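Local coordinates for protein Old Yellow Enzyme (Pichia, PDB 6AGZ) that probably catalyses the asymmetric reduction of enone compounds as a flavin mononucleotide-dependent old yellow enzyme built on a TIM barrel, at residues A[313-316]-A[317-321]; A[185-188]-A[189-192]; A[333-336]-A[337-340]. All coordinates share one frame; numbering follows the deposited sequence.

Contact 1 (A[313-316]-A[317-321]). With FMN (flavin mononucleotide), chain C.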
loop_
_atom_site.group_PDB
_atom_site.type_symbol
_atom_site.label_atom_id
_atom_site.label_comp_id
_atom_site.label_asym_id
_atom_site.label_seq_id
_atom_site.Cartn_x
_atom_site.Cartn_y
_atom_site.Cartn_z
ATOM N N VAL A 313 11.025 -2.685 -13.234
ATOM C CA VAL A 313 10.021 -3.606 -12.720
ATOM C C VAL A 313 9.635 -4.567 -13.835
ATOM O O VAL A 313 9.329 -4.140 -14.953
ATOM C CB VAL A 313 8.783 -2.867 -12.171
ATOM C CG1 VAL A 313 8.208 -1.907 -13.209
ATOM C CG2 VAL A 313 7.730 -3.863 -11.711
ATOM N N LEU A 314 9.675 -5.861 -13.538
ATOM C CA LEU A 314 9.258 -6.899 -14.473
ATOM C C LEU A 314 7.848 -7.338 -14.107
ATOM O O LEU A 314 7.624 -7.839 -13.006
ATOM C CB LEU A 314 10.218 -8.087 -14.432
ATOM C CG LEU A 314 9.711 -9.392 -15.050
ATOM C CD1 LEU A 314 9.421 -9.217 -16.533
ATOM C CD2 LEU A 314 10.708 -10.518 -14.822
ATOM N N ARG A 315 6.903 -7.146 -15.020
ATOM C CA ARG A 315 5.510 -7.504 -14.788
ATOM C C ARG A 315 5.170 -8.744 -15.602
ATOM O O ARG A 315 5.393 -8.768 -16.817
ATOM C CB ARG A 315 4.584 -6.345 -15.162
ATOM C CG ARG A 315 5.033 -5.008 -14.591
ATOM C CD ARG A 315 4.061 -3.891 -14.930
ATOM N NE ARG A 315 2.769 -4.071 -14.276
ATOM C CZ ARG A 315 1.827 -3.137 -14.219
ATOM N NH1 ARG A 315 2.034 -1.949 -14.771
ATOM N NH2 ARG A 315 0.678 -3.385 -13.605
ATOM N N SER A 316 4.640 -9.772 -14.939
ATOM C CA SER A 316 4.335 -11.023 -15.623
ATOM C C SER A 316 2.920 -11.491 -15.309
ATOM O O SER A 316 2.385 -11.236 -14.225
ATOM C CB SER A 316 5.335 -12.125 -15.248
ATOM O OG SER A 316 6.649 -11.774 -15.641
ATOM N N GLY A 317 2.320 -12.184 -16.277
ATOM C CA GLY A 317 1.047 -12.853 -16.083
ATOM C C GLY A 317 -0.089 -12.380 -16.968
ATOM O O GLY A 317 -0.558 -11.245 -16.840
ATOM N N GLY A 318 -0.547 -13.251 -17.871
ATOM C CA GLY A 318 -1.742 -13.000 -18.649
ATOM C C GLY A 318 -1.566 -12.128 -19.873
ATOM O O GLY A 318 -2.518 -11.994 -20.655
ATOM N N TYR A 319 -0.387 -11.534 -20.072
ATOM C CA TYR A 319 -0.226 -10.469 -21.058
ATOM C C TYR A 319 -0.467 -10.919 -22.494
ATOM O O TYR A 319 -0.767 -10.077 -23.347
ATOM C CB TYR A 319 1.171 -9.859 -20.944
ATOM C CG TYR A 319 1.303 -8.844 -19.835
ATOM C CD1 TYR A 319 0.580 -7.659 -19.868
ATOM C CD2 TYR A 319 2.155 -9.061 -18.761
ATOM C CE1 TYR A 319 0.695 -6.722 -18.861
ATOM C CE2 TYR A 319 2.279 -8.129 -17.748
ATOM C CZ TYR A 319 1.547 -6.961 -17.803
ATOM O OH TYR A 319 1.665 -6.030 -16.798
ATOM N N LEU A 320 -0.338 -12.209 -22.795
ATOM C CA LEU A 320 -0.507 -12.683 -24.163
ATOM C C LEU A 320 -1.840 -13.382 -24.393
ATOM O O LEU A 320 -2.057 -13.932 -25.478
ATOM C CB LEU A 320 0.648 -13.606 -24.554
ATOM C CG LEU A 320 1.939 -12.879 -24.938
ATOM C CD1 LEU A 320 2.986 -13.856 -25.447
ATOM C CD2 LEU A 320 1.660 -11.796 -25.973
ATOM N N SER A 321 -2.737 -13.371 -23.411
ATOM C CA SER A 321 -4.067 -13.913 -23.627
ATOM C C SER A 321 -4.826 -13.054 -24.639
ATOM O O SER A 321 -4.385 -11.971 -25.039
ATOM C CB SER A 321 -4.837 -13.992 -22.308
ATOM O OG SER A 321 -5.123 -12.700 -21.800
HETATM N N1 FMN C . 7.504 -18.539 -11.301
HETATM C C2 FMN C . 8.617 -18.451 -10.487
HETATM O O2 FMN C . 8.850 -17.408 -9.876
HETATM N N3 FMN C . 9.468 -19.528 -10.353
HETATM C C4 FMN C . 9.209 -20.697 -11.036
HETATM O O4 FMN C . 9.963 -21.662 -10.923
HETATM C C4A FMN C . 8.091 -20.787 -11.855
HETATM N N5 FMN C . 7.835 -21.956 -12.534
HETATM C C5A FMN C . 6.730 -22.052 -13.352
HETATM C C6 FMN C . 6.480 -23.236 -14.034
HETATM C C7 FMN C . 5.368 -23.343 -14.859
HETATM C C7M FMN C . 5.100 -24.619 -15.596
HETATM C C8 FMN C . 4.504 -22.265 -15.001
HETATM C C8M FMN C . 3.302 -22.379 -15.892
HETATM C C9 FMN C . 4.753 -21.083 -14.317
HETATM C C9A FMN C . 5.868 -20.971 -13.491
HETATM N N10 FMN C . 6.122 -19.795 -12.806
HETATM C C10 FMN C . 7.233 -19.704 -11.988
HETATM C "C1'" FMN C . 5.201 -18.618 -12.961
HETATM C "C2'" FMN C . 5.637 -17.851 -14.212
HETATM O "O2'" FMN C . 6.953 -17.375 -14.030
HETATM C "C3'" FMN C . 4.708 -16.691 -14.566
HETATM O "O3'" FMN C . 4.731 -15.724 -13.540
HETATM C "C4'" FMN C . 3.281 -17.180 -14.794
HETATM O "O4'" FMN C . 3.298 -18.309 -15.639
HETATM C "C5'" FMN C . 2.410 -16.107 -15.435
HETATM O "O5'" FMN C . 3.016 -15.657 -16.627
HETATM P P FMN C . 2.373 -16.039 -18.053
HETATM O O1P FMN C . 0.912 -15.655 -18.053
HETATM O O2P FMN C . 3.087 -15.292 -19.153
HETATM O O3P FMN C . 2.517 -17.524 -18.276
#
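Over one face of the R315 guanidinium sits the hydroxyl of Y319, and the tyrosine ring stands at 90° to the guanidinium plane. At the rim of that ring, close to its plane, lies the backbone N of S316, 4.0 Å from Y319 CE2. The carbonyl of R315 comes in obliquely, its O 3.3 Å from CE2 of Y319. Y319 OH also rests against the start of the arginine chain, 3.4 Å from R315 CB. R315 bends at chi3 (67°), which brings CD and NE back past the hydroxyl; NE of R315 is 3.4 Å from Y319 OH, but the angle is too poor for a hydrogen bond. Each polar end has its own partner: R315 NE forms a salt bridge with E286, and Y319 OH is hydrogen-bonded to D331. The residues belong to the seventh strand of the eight-stranded parallel TIM barrel, 313-316, and to the loop that leaves its C-terminal end, where the flavin is bound. There G317 and G318 offer the phosphate bare backbone. With this backbone conformation a CB on G317 would clash with the carbonyl O of S316. G318 N gives the FMN phosphate a nearly straight hydrogen bond, 2.8 Å to O1P at 173°, while G317 CA packs 3.4 Å from the same FMN O1P. A type I turn starts at G318 and ends at S321, and G318 O accepts from both the backbone N and the hydroxyl of S321, the latter lying in the carbonyl plane with OG 2.9 Å from G318 O.

Contact 2 (A[185-188]-A[189-192]). With FMN (flavin mononucleotide), chain C.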
loop_
_atom_site.group_PDB
_atom_site.type_symbol
_atom_site.label_atom_id
_atom_site.label_comp_id
_atom_site.label_asym_id
_atom_site.label_seq_id
_atom_site.Cartn_x
_atom_site.Cartn_y
_atom_site.Cartn_z
ATOM N N GLU A 185 18.214 -13.816 -8.960
ATOM C CA GLU A 185 16.882 -13.380 -8.559
ATOM C C GLU A 185 16.433 -14.183 -7.348
ATOM O O GLU A 185 16.377 -15.416 -7.398
ATOM C CB GLU A 185 15.878 -13.530 -9.702
ATOM C CG GLU A 185 14.446 -13.226 -9.287
ATOM C CD GLU A 185 13.464 -13.349 -10.432
ATOM O OE1 GLU A 185 13.840 -13.025 -11.578
ATOM O OE2 GLU A 185 12.315 -13.772 -10.188
ATOM N N VAL A 186 16.109 -13.481 -6.269
ATOM C CA VAL A 186 15.653 -14.122 -5.042
ATOM C C VAL A 186 14.161 -14.404 -5.177
ATOM O O VAL A 186 13.346 -13.480 -5.268
ATOM C CB VAL A 186 15.954 -13.254 -3.817
ATOM C CG1 VAL A 186 15.293 -13.830 -2.600
ATOM C CG2 VAL A 186 17.457 -13.157 -3.603
ATOM N N HIS A 187 13.804 -15.687 -5.213
ATOM C CA HIS A 187 12.408 -16.110 -5.264
ATOM C C HIS A 187 11.807 -15.942 -3.874
ATOM O O HIS A 187 12.158 -16.674 -2.944
ATOM C CB HIS A 187 12.308 -17.556 -5.741
ATOM C CG HIS A 187 10.919 -17.991 -6.095
ATOM N ND1 HIS A 187 9.794 -17.313 -5.677
ATOM C CD2 HIS A 187 10.476 -19.039 -6.830
ATOM C CE1 HIS A 187 8.717 -17.925 -6.139
ATOM N NE2 HIS A 187 9.103 -18.974 -6.842
ATOM N N SER A 188 10.912 -14.971 -3.728
ATOM C CA SER A 188 10.246 -14.690 -2.464
ATOM C C SER A 188 8.739 -14.652 -2.657
ATOM O O SER A 188 8.032 -13.849 -2.041
ATOM C CB SER A 188 10.748 -13.379 -1.862
ATOM O OG SER A 188 10.209 -13.170 -0.569
ATOM N N ALA A 189 8.224 -15.526 -3.519
ATOM C CA ALA A 189 6.820 -15.519 -3.895
ATOM C C ALA A 189 6.248 -16.929 -3.827
ATOM O O ALA A 189 6.965 -17.909 -3.604
ATOM C CB ALA A 189 6.630 -14.941 -5.304
ATOM N N HIS A 190 4.927 -17.008 -3.999
ATOM C CA HIS A 190 4.223 -18.265 -4.262
ATOM C C HIS A 190 4.341 -19.255 -3.104
ATOM O O HIS A 190 4.405 -20.469 -3.307
ATOM C CB HIS A 190 4.709 -18.899 -5.567
ATOM C CG HIS A 190 4.420 -18.072 -6.781
ATOM N ND1 HIS A 190 5.261 -18.033 -7.873
ATOM C CD2 HIS A 190 3.383 -17.252 -7.075
ATOM C CE1 HIS A 190 4.754 -17.224 -8.786
ATOM N NE2 HIS A 190 3.615 -16.738 -8.328
ATOM N N GLY A 191 4.353 -18.739 -1.877
ATOM C CA GLY A 191 4.273 -19.606 -0.718
ATOM C C GLY A 191 5.489 -20.460 -0.448
ATOM O O GLY A 191 5.394 -21.429 0.309
ATOM N N TYR A 192 6.629 -20.146 -1.055
ATOM C CA TYR A 192 7.868 -20.838 -0.731
ATOM C C TYR A 192 8.488 -20.163 0.494
ATOM O O TYR A 192 7.886 -19.270 1.098
ATOM C CB TYR A 192 8.772 -20.887 -1.961
ATOM C CG TYR A 192 8.139 -21.652 -3.110
ATOM C CD1 TYR A 192 7.569 -20.986 -4.188
ATOM C CD2 TYR A 192 8.082 -23.042 -3.097
ATOM C CE1 TYR A 192 6.978 -21.682 -5.232
ATOM C CE2 TYR A 192 7.492 -23.746 -4.135
ATOM C CZ TYR A 192 6.943 -23.061 -5.198
ATOM O OH TYR A 192 6.356 -23.756 -6.232
HETATM N N1 FMN C . 7.504 -18.539 -11.301
HETATM C C2 FMN C . 8.617 -18.451 -10.487
HETATM O O2 FMN C . 8.850 -17.408 -9.876
HETATM N N3 FMN C . 9.468 -19.528 -10.353
HETATM C C4 FMN C . 9.209 -20.697 -11.036
HETATM O O4 FMN C . 9.963 -21.662 -10.923
HETATM C C4A FMN C . 8.091 -20.787 -11.855
HETATM N N5 FMN C . 7.835 -21.956 -12.534
HETATM C C5A FMN C . 6.730 -22.052 -13.352
HETATM C C6 FMN C . 6.480 -23.236 -14.034
HETATM C C7 FMN C . 5.368 -23.343 -14.859
HETATM C C7M FMN C . 5.100 -24.619 -15.596
HETATM C C8 FMN C . 4.504 -22.265 -15.001
HETATM C C8M FMN C . 3.302 -22.379 -15.892
HETATM C C9 FMN C . 4.753 -21.083 -14.317
HETATM C C9A FMN C . 5.868 -20.971 -13.491
HETATM N N10 FMN C . 6.122 -19.795 -12.806
HETATM C C10 FMN C . 7.233 -19.704 -11.988
HETATM C "C1'" FMN C . 5.201 -18.618 -12.961
HETATM C "C2'" FMN C . 5.637 -17.851 -14.212
HETATM O "O2'" FMN C . 6.953 -17.375 -14.030
HETATM C "C3'" FMN C . 4.708 -16.691 -14.566
HETATM O "O3'" FMN C . 4.731 -15.724 -13.540
HETATM C "C4'" FMN C . 3.281 -17.180 -14.794
HETATM O "O4'" FMN C . 3.298 -18.309 -15.639
HETATM C "C5'" FMN C . 2.410 -16.107 -15.435
HETATM O "O5'" FMN C . 3.016 -15.657 -16.627
HETATM P P FMN C . 2.373 -16.039 -18.053
HETATM O O1P FMN C . 0.912 -15.655 -18.053
HETATM O O2P FMN C . 3.087 -15.292 -19.153
HETATM O O3P FMN C . 2.517 -17.524 -18.276
HETATM O O HOH W 1 9.178 -17.672 -1.560
#
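H187, H190 and Y192 form an aromatic cluster at the C-terminal end of TIM-barrel strand 183-187, where the chain turns into the loop before helix 193-198; H187 touches both of the others. Y192 directs its edge at the face of H187 in an offset edge-to-face pair, the centroids 5.2 Å apart and the planes at 66°; Y192 CD1 makes the approach, 3.7 Å from H187 NE2. H190 meets H187 differently: the two imidazoles come rim to rim with planes at 83°, and ND1 of H190 reaches near the plane of the H187 ring, 3.9 Å from its CE1. Both histidines belong to the FMN pocket. Carbonyl O2 of the flavin lies over one face of H187, toward its rim and 3.4 Å from NE2, whereas H190 has FMN N1 at its edge, in plane, and the methyl of A189 over one face. The H187 side chain extends with CG anti to the backbone N, and chi2 (-18°) turns ND1 to A189 N. A189 N donates to H187 ND1 close to the ring plane, a bond that would hold the rotation of the imidazole. W112 adds a nearly parallel ring to H187 and an edge-to-face partner to Y192. The chain then makes a type I' turn from A189 to Y192, closed by a weak bond from Y192 N to A189 O, and Y192 takes the N-cap position of the following helix. A water oxygen lies 3.0 Å from A189 O, to which it probably donates, and A189 O also lies 3.1 Å from H187 CE1.

Contact 3 (A[333-336]-A[337-340])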
loop_
_atom_site.group_PDB
_atom_site.type_symbol
_atom_site.label_atom_id
_atom_site.label_comp_id
_atom_site.label_asym_id
_atom_site.label_seq_id
_atom_site.Cartn_x
_atom_site.Cartn_y
_atom_site.Cartn_z
ATOM N N ASN A 333 4.286 0.645 -22.366
ATOM C CA ASN A 333 4.415 2.024 -22.817
ATOM C C ASN A 333 4.108 3.041 -21.726
ATOM O O ASN A 333 4.324 4.238 -21.942
ATOM C CB ASN A 333 3.497 2.281 -24.020
ATOM C CG ASN A 333 4.034 1.677 -25.305
ATOM O OD1 ASN A 333 5.219 1.357 -25.408
ATOM N ND2 ASN A 333 3.164 1.525 -26.294
ATOM N N ALA A 334 3.622 2.594 -20.564
ATOM C CA ALA A 334 3.241 3.528 -19.508
ATOM C C ALA A 334 4.436 4.336 -19.022
ATOM O O ALA A 334 4.305 5.529 -18.720
ATOM C CB ALA A 334 2.598 2.774 -18.343
ATOM N N ASP A 335 5.605 3.710 -18.934
ATOM C CA ASP A 335 6.819 4.405 -18.530
ATOM C C ASP A 335 7.996 3.793 -19.282
ATOM O O ASP A 335 7.819 3.031 -20.239
ATOM C CB ASP A 335 7.002 4.360 -17.005
ATOM C CG ASP A 335 6.999 2.946 -16.443
ATOM O OD1 ASP A 335 7.565 2.029 -17.077
ATOM O OD2 ASP A 335 6.431 2.753 -15.348
ATOM N N ASP A 336 9.209 4.135 -18.846
ATOM C CA ASP A 336 10.436 3.705 -19.503
ATOM C C ASP A 336 11.231 2.712 -18.660
ATOM O O ASP A 336 12.436 2.550 -18.876
ATOM C CB ASP A 336 11.295 4.923 -19.844
ATOM C CG ASP A 336 12.207 4.683 -21.029
ATOM O OD1 ASP A 336 11.783 3.991 -21.978
ATOM O OD2 ASP A 336 13.349 5.189 -21.011
ATOM N N ARG A 337 10.583 2.038 -17.704
ATOM C CA ARG A 337 11.283 1.132 -16.800
ATOM C C ARG A 337 10.557 -0.200 -16.625
ATOM O O ARG A 337 10.810 -0.910 -15.648
ATOM C CB ARG A 337 11.504 1.795 -15.434
ATOM C CG ARG A 337 10.266 2.447 -14.804
ATOM C CD ARG A 337 9.397 1.441 -14.055
ATOM N NE ARG A 337 8.330 2.074 -13.285
ATOM C CZ ARG A 337 8.284 2.104 -11.956
ATOM N NH1 ARG A 337 9.244 1.531 -11.244
ATOM N NH2 ARG A 337 7.275 2.701 -11.338
ATOM N N THR A 338 9.674 -0.565 -17.550
ATOM C CA THR A 338 8.816 -1.730 -17.390
ATOM C C THR A 338 9.217 -2.832 -18.361
ATOM O O THR A 338 9.275 -2.609 -19.575
ATOM C CB THR A 338 7.345 -1.361 -17.601
ATOM O OG1 THR A 338 6.952 -0.391 -16.623
ATOM C CG2 THR A 338 6.464 -2.594 -17.466
ATOM N N LEU A 339 9.491 -4.015 -17.819
ATOM C CA LEU A 339 9.694 -5.231 -18.590
ATOM C C LEU A 339 8.421 -6.069 -18.559
ATOM O O LEU A 339 7.662 -6.038 -17.588
ATOM C CB LEU A 339 10.864 -6.046 -18.033
ATOM C CG LEU A 339 12.202 -5.330 -17.834
ATOM C CD1 LEU A 339 13.210 -6.261 -17.177
ATOM C CD2 LEU A 339 12.740 -4.808 -19.155
ATOM N N ILE A 340 8.194 -6.823 -19.630
ATOM C CA ILE A 340 7.011 -7.668 -19.761
ATOM C C ILE A 340 7.470 -9.116 -19.856
ATOM O O ILE A 340 8.229 -9.474 -20.766
ATOM C CB ILE A 340 6.161 -7.281 -20.981
ATOM C CG1 ILE A 340 5.636 -5.851 -20.831
ATOM C CG2 ILE A 340 5.007 -8.256 -21.151
ATOM C CD1 ILE A 340 4.622 -5.684 -19.719
#
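D335 turns its side chain toward R337 and T338, and its carboxylate takes three hydrogen bonds from them. From CB the chain places CG between the backbone N and the carbonyl carbon (chi1 56°), which swings the carboxylate over the start of the next segment. CG itself lies 3.3 Å from T338 OG1. OD1 accepts twice: the T338 hydroxyl donates on its syn side at 2.5 Å from OG1, and R337 N comes from above the carboxylate plane at 3.1 Å. This bend links helix 328-334 to strand 338-341, the last step of a beta-alpha-beta unit of the TIM barrel that starts with strand 313-316. OD2, the other oxygen, forms a salt bridge with R337, its NE 2.9 Å away and almost in the guanidinium plane but above that of the carboxylate; the two planes are 53° apart. The arginine chain bends at chi2 (83°), so that CG and CD lie alongside the carboxylate before NE reaches it, and its far nitrogens go on to the carbonyls of G311, W309 and L306. With an alanine in place of D335, the T338 hydroxyl and R337 N would probably lose their shared acceptor and R337 NE its counter-charge.

All three contacts lie on the TIM barrel, but at different depths and ends. Contact 2 is the buried one, its centre about 7 Å from the centre of the chain; contacts 1 and 3 are partly buried, and contact 3 alone has an exposed residue among those that touch. Contacts 1 and 2 both meet FMN: the G318 amide bonds the phosphate in one, while histidine rings border the flavin in the other. Contact 3, removed from the cofactor, is held by one carboxylate taking bonds from a guanidinium, a hydroxyl and a backbone N. Contacts 1 and 3 join through neighbouring parallel strands by probable backbone hydrogen bonds, V313 O to L339 N and R315 N to L339 O, both 2.9 Å.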